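Local coordinates for general secretion pathway protein H (PDB 4DQ9) that forms part of the pseudopilus tip complex that recognises and binds substrates for type II secretion of toxins and proteases from the periplasm in Vibrio cholerae, at residues G134-Q146 and T150-G157. Sequence-based numbering, arbitrary orientation. Where two conformers were deposited one is given.
Sequences GQEPDEQWRVTAQ and TLRLLAPG
Arg142 reaches over Leu154 to gather carbonyl oxygens from the end of the modelled chain. With chi1 at 62° and the rest of the side chain stretched out, its guanidinium is carried across Leu154 to the carbonyls of the tail. Further out, Arg142 CG packs against CB of Leu154, Arg142 NE comes within 3.5 Å of Leu154 CD1, and CZ meets Leu154 CB, the guanidinium lying with one face against that carbon, which sits over its centre. At the tip, Arg142 NH1 donates to Ala155 O at 2.9 Å, from above that carbonyl plane, and also to Gln140 O, which lies in the guanidinium plane. The bonds from NH1 and NH2 to Gly157 O are both weak. The in-plane bond to Gln140 O and the carbon packing on one face probably limit how the group can turn; the bond to Ala155 O is more bent.

The backbones beneath form an antiparallel beta hairpin, strands 141-145 and 151-154, at the edge of the C-terminal four-stranded sheet of this pseudopilin; strand 126-132 pairs with the other side of 141-145. Arg142 and Leu154 form a hydrogen-bonded pair, with Leu154 N to Arg142 O nearly straight at 176°, and Thr144 with Arg152 forms the next. Beyond strand 151-154 the chain still follows its partner, and Gly157 N bonds to Glu139 O.

On the face bearing Val143 and Leu153, packed toward helix 2-27, Val143 CG2 meets Leu153 CD1 at 3.9 Å. Trp141 turns its indole so that one face takes two CH-pi contacts: Pro156 CD stands 3.3 Å from the centroid of the five-membered ring, and Ala155 CA stands over the six-membered ring. The same indole touches Lys7 and Ala10 of the helix.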
loop_
_atom_site.group_PDB
_atom_site.type_symbol
_atom_site.label_atom_id
_atom_site.label_comp_id
_atom_site.label_asym_id
_atom_site.label_seq_id
_atom_site.Cartn_x
_atom_site.Cartn_y
_atom_site.Cartn_z
ATOM N N GLY A 134 24.079 -19.924 -6.925
ATOM C CA GLY A 134 24.402 -21.400 -7.001
ATOM C C GLY A 134 23.822 -22.120 -5.797
ATOM O O GLY A 134 23.671 -23.354 -5.783
ATOM N N GLN A 135 23.423 -21.371 -4.801
ATOM C CA GLN A 135 22.877 -21.930 -3.554
ATOM C C GLN A 135 21.338 -21.659 -3.461
ATOM O O GLN A 135 20.784 -20.787 -4.147
ATOM C CB GLN A 135 23.573 -21.297 -2.402
ATOM C CG GLN A 135 25.011 -21.795 -2.300
ATOM C CD GLN A 135 25.824 -21.157 -1.201
ATOM O OE1 GLN A 135 25.310 -20.915 -0.131
ATOM N NE2 GLN A 135 27.105 -20.845 -1.480
ATOM N N GLU A 136 20.717 -22.427 -2.586
ATOM C CA GLU A 136 19.313 -22.317 -2.255
ATOM C C GLU A 136 19.169 -21.267 -1.137
ATOM O O GLU A 136 20.041 -21.097 -0.294
ATOM C CB GLU A 136 18.815 -23.700 -1.787
ATOM C CG GLU A 136 18.870 -24.807 -2.847
ATOM C CD GLU A 136 17.898 -24.584 -4.009
ATOM O OE1 GLU A 136 17.047 -23.673 -3.944
ATOM O OE2 GLU A 136 17.975 -25.261 -5.034
ATOM N N PRO A 137 17.960 -20.705 -1.004
ATOM C CA PRO A 137 17.722 -19.672 -0.009
ATOM C C PRO A 137 17.603 -20.096 1.468
ATOM O O PRO A 137 17.753 -19.257 2.371
ATOM C CB PRO A 137 16.389 -19.085 -0.454
ATOM C CG PRO A 137 15.669 -20.253 -1.092
ATOM C CD PRO A 137 16.789 -20.959 -1.870
ATOM N N ASP A 138 17.438 -21.399 1.727
ATOM C CA ASP A 138 17.212 -21.900 3.047
ATOM C C ASP A 138 18.497 -21.855 3.894
ATOM O O ASP A 138 19.587 -22.042 3.396
ATOM C CB ASP A 138 16.686 -23.355 2.928
ATOM C CG ASP A 138 15.553 -23.469 1.886
ATOM O OD1 ASP A 138 14.393 -23.230 2.373
ATOM O OD2 ASP A 138 15.888 -23.662 0.631
ATOM N N GLU A 139 18.333 -21.517 5.156
ATOM C CA GLU A 139 19.396 -21.550 6.134
ATOM C C GLU A 139 20.549 -20.674 5.710
ATOM O O GLU A 139 21.713 -21.067 5.771
ATOM C CB GLU A 139 19.867 -22.999 6.254
ATOM C CG GLU A 139 18.924 -23.932 6.998
ATOM C CD GLU A 139 19.774 -25.001 7.683
ATOM O OE1 GLU A 139 20.451 -25.827 6.981
ATOM O OE2 GLU A 139 19.826 -24.957 8.929
ATOM N N GLN A 140 20.254 -19.458 5.236
ATOM C CA GLN A 140 21.297 -18.491 4.755
ATOM C C GLN A 140 21.320 -17.287 5.679
ATOM O O GLN A 140 20.514 -17.215 6.622
ATOM C CB GLN A 140 20.961 -18.064 3.295
ATOM C CG GLN A 140 21.072 -19.166 2.264
ATOM C CD GLN A 140 22.485 -19.651 1.971
ATOM O OE1 GLN A 140 23.453 -19.125 2.470
ATOM N NE2 GLN A 140 22.609 -20.604 1.060
ATOM N N TRP A 141 22.221 -16.329 5.448
ATOM C CA TRP A 141 22.133 -15.061 6.195
ATOM C C TRP A 141 20.732 -14.556 5.855
ATOM O O TRP A 141 20.314 -14.519 4.699
ATOM C CB TRP A 141 23.207 -14.086 5.694
ATOM C CG TRP A 141 24.519 -14.361 6.320
ATOM C CD1 TRP A 141 25.618 -14.968 5.776
ATOM C CD2 TRP A 141 24.886 -13.980 7.640
ATOM N NE1 TRP A 141 26.624 -15.020 6.708
ATOM C CE2 TRP A 141 26.179 -14.441 7.874
ATOM C CE3 TRP A 141 24.185 -13.329 8.683
ATOM C CZ2 TRP A 141 26.796 -14.256 9.100
ATOM C CZ3 TRP A 141 24.760 -13.178 9.874
ATOM C CH2 TRP A 141 26.069 -13.635 10.098
ATOM N N ARG A 142 20.053 -14.109 6.886
ATOM C CA ARG A 142 18.639 -13.734 6.750
ATOM C C ARG A 142 18.255 -12.722 7.802
ATOM O O ARG A 142 18.865 -12.606 8.857
ATOM C CB ARG A 142 17.729 -14.943 6.791
ATOM C CG ARG A 142 17.727 -15.698 7.971
ATOM C CD ARG A 142 17.128 -17.129 7.734
ATOM N NE ARG A 142 17.125 -17.868 9.007
ATOM C CZ ARG A 142 18.174 -18.515 9.526
ATOM N NH1 ARG A 142 19.323 -18.584 8.896
ATOM N NH2 ARG A 142 18.062 -19.169 10.696
ATOM N N VAL A 143 17.266 -11.927 7.425
ATOM C CA VAL A 143 16.636 -11.036 8.348
ATOM C C VAL A 143 15.166 -11.437 8.406
ATOM O O VAL A 143 14.552 -11.650 7.340
ATOM C CB VAL A 143 16.751 -9.592 7.875
ATOM C CG1 VAL A 143 15.940 -8.721 8.799
ATOM C CG2 VAL A 143 18.231 -9.122 7.927
ATOM N N THR A 144 14.602 -11.541 9.608
ATOM C CA THR A 144 13.232 -11.965 9.786
ATOM C C THR A 144 12.509 -10.962 10.667
ATOM O O THR A 144 13.073 -10.500 11.679
ATOM C CB THR A 144 13.109 -13.316 10.466
ATOM O OG1 THR A 144 13.666 -13.209 11.796
ATOM C CG2 THR A 144 13.845 -14.346 9.736
ATOM N N ALA A 145 11.245 -10.729 10.380
ATOM C CA ALA A 145 10.369 -10.050 11.324
ATOM C C ALA A 145 9.282 -10.981 11.759
ATOM O O ALA A 145 8.716 -11.611 10.960
ATOM C CB ALA A 145 9.713 -8.827 10.668
ATOM N N GLN A 146 8.740 -10.592 12.915
ATOM C CA GLN A 146 7.335 -10.857 13.205
ATOM C C GLN A 146 6.422 -9.558 13.384
ATOM O O GLN A 146 6.901 -8.417 13.359
ATOM C CB GLN A 146 7.192 -11.926 14.272
ATOM C CG GLN A 146 6.609 -13.319 13.766
ATOM C CD GLN A 146 5.041 -13.436 13.871
ATOM O OE1 GLN A 146 4.286 -12.493 13.555
ATOM N NE2 GLN A 146 4.566 -14.610 14.318
ATOM N N THR A 150 9.418 -7.179 16.178
ATOM C CA THR A 150 10.649 -7.860 16.594
ATOM C C THR A 150 11.337 -8.486 15.400
ATOM O O THR A 150 10.764 -9.122 14.573
ATOM C CB THR A 150 10.429 -8.960 17.640
ATOM O OG1 THR A 150 10.049 -8.341 18.880
ATOM C CG2 THR A 150 11.752 -9.728 17.874
ATOM N N LEU A 151 12.616 -8.296 15.374
ATOM C CA LEU A 151 13.353 -8.317 14.126
ATOM C C LEU A 151 14.638 -9.013 14.486
ATOM O O LEU A 151 15.183 -8.679 15.564
ATOM C CB LEU A 151 13.646 -6.886 13.685
ATOM C CG LEU A 151 12.549 -6.068 12.928
ATOM C CD1 LEU A 151 11.129 -6.745 12.835
ATOM C CD2 LEU A 151 12.478 -4.672 13.458
ATOM N N ARG A 152 15.137 -9.897 13.637
ATOM C CA ARG A 152 16.329 -10.729 13.950
ATOM C C ARG A 152 17.222 -10.793 12.729
ATOM O O ARG A 152 16.720 -10.884 11.612
ATOM C CB ARG A 152 15.933 -12.171 14.265
ATOM C CG ARG A 152 15.338 -12.430 15.591
ATOM C CD ARG A 152 16.391 -12.965 16.547
ATOM N NE ARG A 152 16.473 -14.412 16.630
ATOM C CZ ARG A 152 17.336 -15.037 17.419
ATOM N NH1 ARG A 152 18.166 -14.308 18.155
ATOM N NH2 ARG A 152 17.377 -16.365 17.485
ATOM N N LEU A 153 18.523 -10.804 12.937
ATOM C CA LEU A 153 19.500 -11.087 11.920
ATOM C C LEU A 153 20.030 -12.498 12.262
ATOM O O LEU A 153 20.460 -12.719 13.403
ATOM C CB LEU A 153 20.636 -10.124 12.036
ATOM C CG LEU A 153 21.825 -10.419 11.121
ATOM C CD1 LEU A 153 21.551 -10.305 9.640
ATOM C CD2 LEU A 153 22.799 -9.397 11.558
ATOM N N LEU A 154 19.912 -13.412 11.324
ATOM C CA LEU A 154 20.308 -14.830 11.594
ATOM C C LEU A 154 21.396 -15.238 10.605
ATOM O O LEU A 154 21.325 -15.020 9.400
ATOM C CB LEU A 154 19.139 -15.783 11.512
ATOM C CG LEU A 154 17.950 -15.463 12.411
ATOM C CD1 LEU A 154 16.653 -15.870 11.782
ATOM C CD2 LEU A 154 18.044 -16.131 13.712
ATOM N N ALA A 155 22.430 -15.876 11.188
ATOM C CA ALA A 155 23.447 -16.561 10.424
ATOM C C ALA A 155 23.021 -17.855 9.747
ATOM O O ALA A 155 22.007 -18.420 10.043
ATOM C CB ALA A 155 24.653 -16.858 11.406
ATOM N N PRO A 156 23.791 -18.297 8.769
ATOM C CA PRO A 156 23.464 -19.521 8.046
ATOM C C PRO A 156 23.347 -20.634 9.070
ATOM O O PRO A 156 24.014 -20.611 10.129
ATOM C CB PRO A 156 24.648 -19.726 7.135
ATOM C CG PRO A 156 25.160 -18.376 6.916
ATOM C CD PRO A 156 24.833 -17.538 8.085
ATOM N N GLY A 157 22.373 -21.483 8.878
ATOM C CA GLY A 157 22.150 -22.524 9.904
ATOM C C GLY A 157 20.996 -22.073 10.773
ATOM O O GLY A 157 20.015 -21.542 10.247
#